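Local coordinates for T9SS C-terminal target domain-containing protein (Bacteroides cellulosilyticus, PDB 5JVK) that is a family 39 glycoside hydrolase from a gut symbiont and probably hydrolyses O-glycosidic bonds, at residues 130-135 and 372-377; 167-172 and 213-218. All blocks are in the same frame, centred on the assembly; numbering follows the deposited sequence.

Contact 1: 130-135 and 372-377; sequences FTRIRT and GVFWYD
The ring of F374 lodges between the side-chain stems of R132 and R134, and most of what passes between 130-135 and 372-377 is apolar contact with it. R132 CB lies 3.5 Å from F374 CE1, and its CD lies 3.7 Å from F374 CZ. This chain runs roughly at right angles to the phenylalanine side chain, with guanidinium and ring planes 52° apart, so the two groups do not stack. R134 contributes its CB, 3.6 Å from F374 CD1. With CG anti to the backbone N (chi1 -180°), the extended R134 chain then leads its charged end away from 372-377.

Backbone adds two contacts. I133 C meets the edge of the ring, near its plane, 3.7 Å from F374 CE1. G372 CA sits 4.2 Å from R132 CD; glycine suits this place because a CB would run into F374 CE2.

No hydrogen bond joins the segments, whose strand axes approach to 7.7 Å at 64°. They are the second and eighth strands of a parallel (beta/alpha)8 barrel, separated by strand 106-109, and they meet mainly through side chains in its interior.

The polar ends find partners outside the two segments: R132 NE is hydrogen-bonded to L104 O, while R134 forms salt bridges with E219 on strand 217-220 and E340 on strand 335-341. Arginine thus serves twice here, its methylenes packing an aromatic ring in the core while its guanidinium reaches polar partners.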
# COMPACT_ATOMS: atom_id res chain seq x y z
N PHE A 130 3.82 0.74 6.78
CA PHE A 130 2.75 -0.25 6.64
C PHE A 130 2.67 -1.17 7.86
O PHE A 130 3.69 -1.52 8.45
CB PHE A 130 2.95 -1.08 5.38
CG PHE A 130 2.90 -0.29 4.10
CD1 PHE A 130 1.69 0.18 3.60
CD2 PHE A 130 4.07 -0.00 3.40
CE1 PHE A 130 1.64 0.91 2.42
CE2 PHE A 130 4.03 0.73 2.22
CZ PHE A 130 2.81 1.18 1.73
N THR A 131 1.44 -1.55 8.22
CA THR A 131 1.17 -2.53 9.28
C THR A 131 0.52 -3.82 8.77
O THR A 131 0.25 -4.73 9.56
CB THR A 131 0.24 -1.94 10.35
OG1 THR A 131 -0.99 -1.55 9.74
CG2 THR A 131 0.89 -0.75 11.02
N ARG A 132 0.25 -3.90 7.46
CA ARG A 132 -0.32 -5.10 6.85
C ARG A 132 0.39 -5.41 5.54
O ARG A 132 0.89 -4.50 4.87
CB ARG A 132 -1.81 -4.91 6.57
CG ARG A 132 -2.66 -4.68 7.81
CD ARG A 132 -4.11 -4.44 7.41
NE ARG A 132 -4.95 -4.08 8.55
CZ ARG A 132 -5.45 -4.94 9.45
NH1 ARG A 132 -5.20 -6.24 9.38
NH2 ARG A 132 -6.22 -4.47 10.43
N ILE A 133 0.45 -6.69 5.19
CA ILE A 133 0.91 -7.12 3.87
C ILE A 133 -0.03 -8.17 3.29
O ILE A 133 -0.66 -8.91 4.03
CB ILE A 133 2.37 -7.65 3.88
CG1 ILE A 133 2.54 -8.87 4.80
CG2 ILE A 133 3.33 -6.52 4.24
CD1 ILE A 133 2.41 -10.22 4.11
N ARG A 134 -0.13 -8.19 1.97
CA ARG A 134 -0.94 -9.17 1.25
C ARG A 134 -0.03 -9.97 0.33
O ARG A 134 0.80 -9.40 -0.37
CB ARG A 134 -2.02 -8.47 0.43
CG ARG A 134 -2.93 -9.42 -0.35
CD ARG A 134 -4.06 -8.63 -0.98
NE ARG A 134 -5.00 -9.45 -1.75
CZ ARG A 134 -4.98 -9.63 -3.08
NH1 ARG A 134 -4.05 -9.08 -3.86
NH2 ARG A 134 -5.92 -10.39 -3.64
N THR A 135 -0.20 -11.29 0.34
CA THR A 135 0.51 -12.15 -0.61
C THR A 135 -0.27 -13.42 -0.92
O THR A 135 -1.22 -13.78 -0.22
CB THR A 135 1.94 -12.48 -0.12
OG1 THR A 135 2.69 -13.04 -1.20
CG2 THR A 135 1.93 -13.44 1.07
N GLY A 372 -8.43 -2.18 6.07
CA GLY A 372 -7.20 -2.53 5.35
C GLY A 372 -7.24 -2.12 3.88
O GLY A 372 -7.93 -2.75 3.08
N VAL A 373 -6.51 -1.07 3.56
CA VAL A 373 -6.34 -0.60 2.18
C VAL A 373 -4.93 -0.95 1.74
O VAL A 373 -3.96 -0.36 2.22
CB VAL A 373 -6.60 0.91 2.08
CG1 VAL A 373 -6.33 1.42 0.67
CG2 VAL A 373 -8.03 1.23 2.52
N PHE A 374 -4.83 -1.92 0.83
CA PHE A 374 -3.55 -2.50 0.43
C PHE A 374 -3.06 -1.93 -0.91
O PHE A 374 -3.70 -2.13 -1.94
CB PHE A 374 -3.66 -4.02 0.32
CG PHE A 374 -3.87 -4.71 1.64
CD1 PHE A 374 -2.83 -5.42 2.24
CD2 PHE A 374 -5.11 -4.67 2.28
CE1 PHE A 374 -3.02 -6.06 3.45
CE2 PHE A 374 -5.30 -5.31 3.49
CZ PHE A 374 -4.26 -6.01 4.08
N TRP A 375 -1.93 -1.24 -0.88
CA TRP A 375 -1.33 -0.70 -2.09
C TRP A 375 -0.79 -1.82 -2.96
O TRP A 375 -0.06 -2.68 -2.47
CB TRP A 375 -0.19 0.27 -1.76
CG TRP A 375 0.50 0.81 -2.98
CD1 TRP A 375 1.60 0.28 -3.60
CD2 TRP A 375 0.13 1.96 -3.74
NE1 TRP A 375 1.94 1.04 -4.69
CE2 TRP A 375 1.05 2.08 -4.80
CE3 TRP A 375 -0.88 2.92 -3.61
CZ2 TRP A 375 0.99 3.11 -5.73
CZ3 TRP A 375 -0.94 3.95 -4.54
CH2 TRP A 375 -0.01 4.04 -5.59
N TYR A 376 -1.14 -1.80 -4.25
CA TYR A 376 -0.53 -2.69 -5.23
C TYR A 376 0.51 -1.89 -6.03
O TYR A 376 0.13 -0.93 -6.70
CB TYR A 376 -1.56 -3.30 -6.19
CG TYR A 376 -0.93 -4.38 -7.03
CD1 TYR A 376 -0.86 -5.69 -6.56
CD2 TYR A 376 -0.35 -4.09 -8.27
CE1 TYR A 376 -0.25 -6.69 -7.31
CE2 TYR A 376 0.26 -5.08 -9.03
CZ TYR A 376 0.31 -6.38 -8.54
OH TYR A 376 0.90 -7.36 -9.29
N ASP A 377 1.80 -2.23 -5.98
CA ASP A 377 2.40 -3.21 -5.06
C ASP A 377 3.72 -2.64 -4.53
O ASP A 377 4.06 -1.49 -4.83
CB ASP A 377 2.58 -4.58 -5.75
CG ASP A 377 3.45 -4.53 -7.01
OD1 ASP A 377 3.91 -3.44 -7.42
OD2 ASP A 377 3.66 -5.61 -7.60

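Contact 2: 167-172 and 213-218; sequences IKPLIV and NRVTEW
I171 straddles V215 and W218 because its first torsion (chi1 -56°) sets CG1 beside the backbone N and CG2 anti to it. CG1 thus comes 3.7 Å from V215 CG1, while CG2 lies 3.6 Å from W218 CZ3, the isoleucine and tryptophan side chains running side by side in the same direction. V215 CG1 also sits over the rim of one indole face, so the beta-branched residues wedge against the large ring.

E217 CB packs on L170 CD1 at 3.7 Å. Beyond it the glutamate chain bends at chi2 (80°), turning its carboxylate back toward K168. One water donates to both E217 OE1 and K168 O; a second donates to E217 OE2 and accepts from K168 NZ, linking opposite charges that stay 5.8 Å apart (NZ to OE2). T216 OG1 donates to E217 OE2 at 2.6 Å, from above the carboxylate plane. A leucine in place of E217 would probably leave T216 OG1 without its acceptor and break both water bridges to K168.

The backbones join through a nearly straight bond from I171 N to E217 O (3.1 Å, 166°), and P169, which has no N-H to offer, packs its CD against R214 O, 3.5 Å away.

These are the third and fourth barrel strands, parallel neighbours linked by a beta-alpha-beta crossover through helix 194-211. L170 and E217 face the barrel interior, where R132 NH1 makes a long, weak ion pair with E217; I171 and W218 face outward, under helices 153-164 and 194-211 respectively.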
# COMPACT_ATOMS: atom_id res chain seq x y z
N ILE A 167 3.77 -6.74 11.75
CA ILE A 167 2.88 -6.61 10.60
C ILE A 167 1.91 -7.80 10.58
O ILE A 167 2.34 -8.94 10.76
CB ILE A 167 3.70 -6.54 9.29
CG1 ILE A 167 4.45 -5.20 9.21
CG2 ILE A 167 2.81 -6.70 8.06
CD1 ILE A 167 5.58 -5.17 8.21
N LYS A 168 0.63 -7.53 10.37
CA LYS A 168 -0.40 -8.57 10.25
C LYS A 168 -0.52 -9.02 8.79
O LYS A 168 -0.98 -8.23 7.95
CB LYS A 168 -1.76 -8.05 10.72
CG LYS A 168 -1.84 -7.76 12.21
CD LYS A 168 -3.27 -7.44 12.61
CE LYS A 168 -3.35 -6.86 14.01
NZ LYS A 168 -4.71 -6.32 14.31
N PRO A 169 -0.13 -10.27 8.47
CA PRO A 169 -0.25 -10.71 7.08
C PRO A 169 -1.67 -11.13 6.71
O PRO A 169 -2.35 -11.79 7.50
CB PRO A 169 0.72 -11.89 6.98
CG PRO A 169 1.02 -12.30 8.39
CD PRO A 169 0.32 -11.37 9.34
N LEU A 170 -2.11 -10.74 5.51
CA LEU A 170 -3.36 -11.18 4.90
C LEU A 170 -2.99 -12.08 3.73
O LEU A 170 -2.12 -11.74 2.94
CB LEU A 170 -4.16 -9.97 4.42
CG LEU A 170 -5.55 -10.18 3.80
CD1 LEU A 170 -6.47 -9.00 4.10
CD2 LEU A 170 -5.50 -10.41 2.29
N ILE A 171 -3.65 -13.24 3.61
CA ILE A 171 -3.29 -14.25 2.61
C ILE A 171 -4.44 -14.51 1.65
O ILE A 171 -5.54 -14.86 2.09
CB ILE A 171 -2.86 -15.58 3.28
CG1 ILE A 171 -1.70 -15.36 4.27
CG2 ILE A 171 -2.48 -16.63 2.24
CD1 ILE A 171 -0.38 -14.94 3.65
N VAL A 172 -4.18 -14.34 0.36
CA VAL A 172 -5.17 -14.65 -0.68
C VAL A 172 -4.94 -16.07 -1.21
O VAL A 172 -3.90 -16.37 -1.81
CB VAL A 172 -5.24 -13.57 -1.81
CG1 VAL A 172 -3.95 -13.46 -2.63
CG2 VAL A 172 -6.43 -13.82 -2.73
N ASN A 213 -3.70 -18.04 14.68
CA ASN A 213 -3.88 -16.59 14.76
C ASN A 213 -2.62 -15.79 14.40
O ASN A 213 -2.55 -14.59 14.64
CB ASN A 213 -4.42 -16.21 16.14
CG ASN A 213 -5.85 -16.69 16.36
OD1 ASN A 213 -6.35 -17.55 15.63
ND2 ASN A 213 -6.51 -16.14 17.37
N ARG A 214 -1.63 -16.47 13.80
CA ARG A 214 -0.53 -15.79 13.11
C ARG A 214 -1.04 -15.12 11.82
O ARG A 214 -0.44 -14.15 11.36
CB ARG A 214 0.59 -16.78 12.78
CG ARG A 214 1.21 -17.47 13.99
CD ARG A 214 2.23 -18.51 13.57
NE ARG A 214 3.48 -17.90 13.09
CZ ARG A 214 4.44 -18.54 12.42
NH1 ARG A 214 4.34 -19.84 12.12
NH2 ARG A 214 5.53 -17.87 12.04
N VAL A 215 -2.12 -15.67 11.25
CA VAL A 215 -2.82 -15.09 10.10
C VAL A 215 -4.32 -15.07 10.39
O VAL A 215 -4.98 -16.11 10.39
CB VAL A 215 -2.54 -15.92 8.82
CG1 VAL A 215 -3.26 -15.32 7.62
CG2 VAL A 215 -1.04 -16.02 8.56
N THR A 216 -4.85 -13.87 10.65
CA THR A 216 -6.28 -13.69 10.98
C THR A 216 -7.15 -13.21 9.81
O THR A 216 -8.36 -13.09 9.96
CB THR A 216 -6.44 -12.70 12.16
OG1 THR A 216 -5.68 -11.51 11.90
CG2 THR A 216 -5.96 -13.32 13.45
N GLU A 217 -6.53 -12.95 8.65
CA GLU A 217 -7.25 -12.49 7.45
C GLU A 217 -6.95 -13.41 6.27
O GLU A 217 -5.80 -13.48 5.82
CB GLU A 217 -6.87 -11.05 7.10
CG GLU A 217 -7.39 -9.99 8.06
CD GLU A 217 -6.55 -9.86 9.32
OE1 GLU A 217 -5.32 -9.71 9.21
OE2 GLU A 217 -7.13 -9.90 10.43
N TRP A 218 -7.98 -14.09 5.78
CA TRP A 218 -7.87 -15.02 4.65
C TRP A 218 -8.85 -14.62 3.56
O TRP A 218 -10.05 -14.50 3.82
CB TRP A 218 -8.16 -16.45 5.12
CG TRP A 218 -7.14 -17.01 6.06
CD1 TRP A 218 -7.16 -16.94 7.42
CD2 TRP A 218 -5.95 -17.72 5.71
NE1 TRP A 218 -6.05 -17.57 7.94
CE2 TRP A 218 -5.29 -18.06 6.91
CE3 TRP A 218 -5.37 -18.12 4.49
CZ2 TRP A 218 -4.08 -18.77 6.94
CZ3 TRP A 218 -4.17 -18.83 4.52
CH2 TRP A 218 -3.54 -19.15 5.73
O HOH W 1 -3.89 -7.82 7.42
O HOH W 2 -6.42 -7.53 11.80

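In the fold
Contacts 1 and 2 belong to one parallel eight-stranded barrel and meet where strands 132-138 and 168-174 pair, through probable backbone hydrogen bonds from L170 N to I133 O and from K168 N to T131 O. Contact 1, its centre about 5 Å from the centre of the chain, is wholly buried and reaches past strand 106-109 inside the barrel, so it has no main-chain hydrogen bond and rests mainly on side-chain packing. Contact 2, its centre about 15 Å from that point, joins adjacent strands and includes a main-chain hydrogen bond. It too is largely buried, with K168 at its exposed rim; its inner side mixes L170 with a hydrated carboxylate, whereas its outer side is an apolar layer beneath helices.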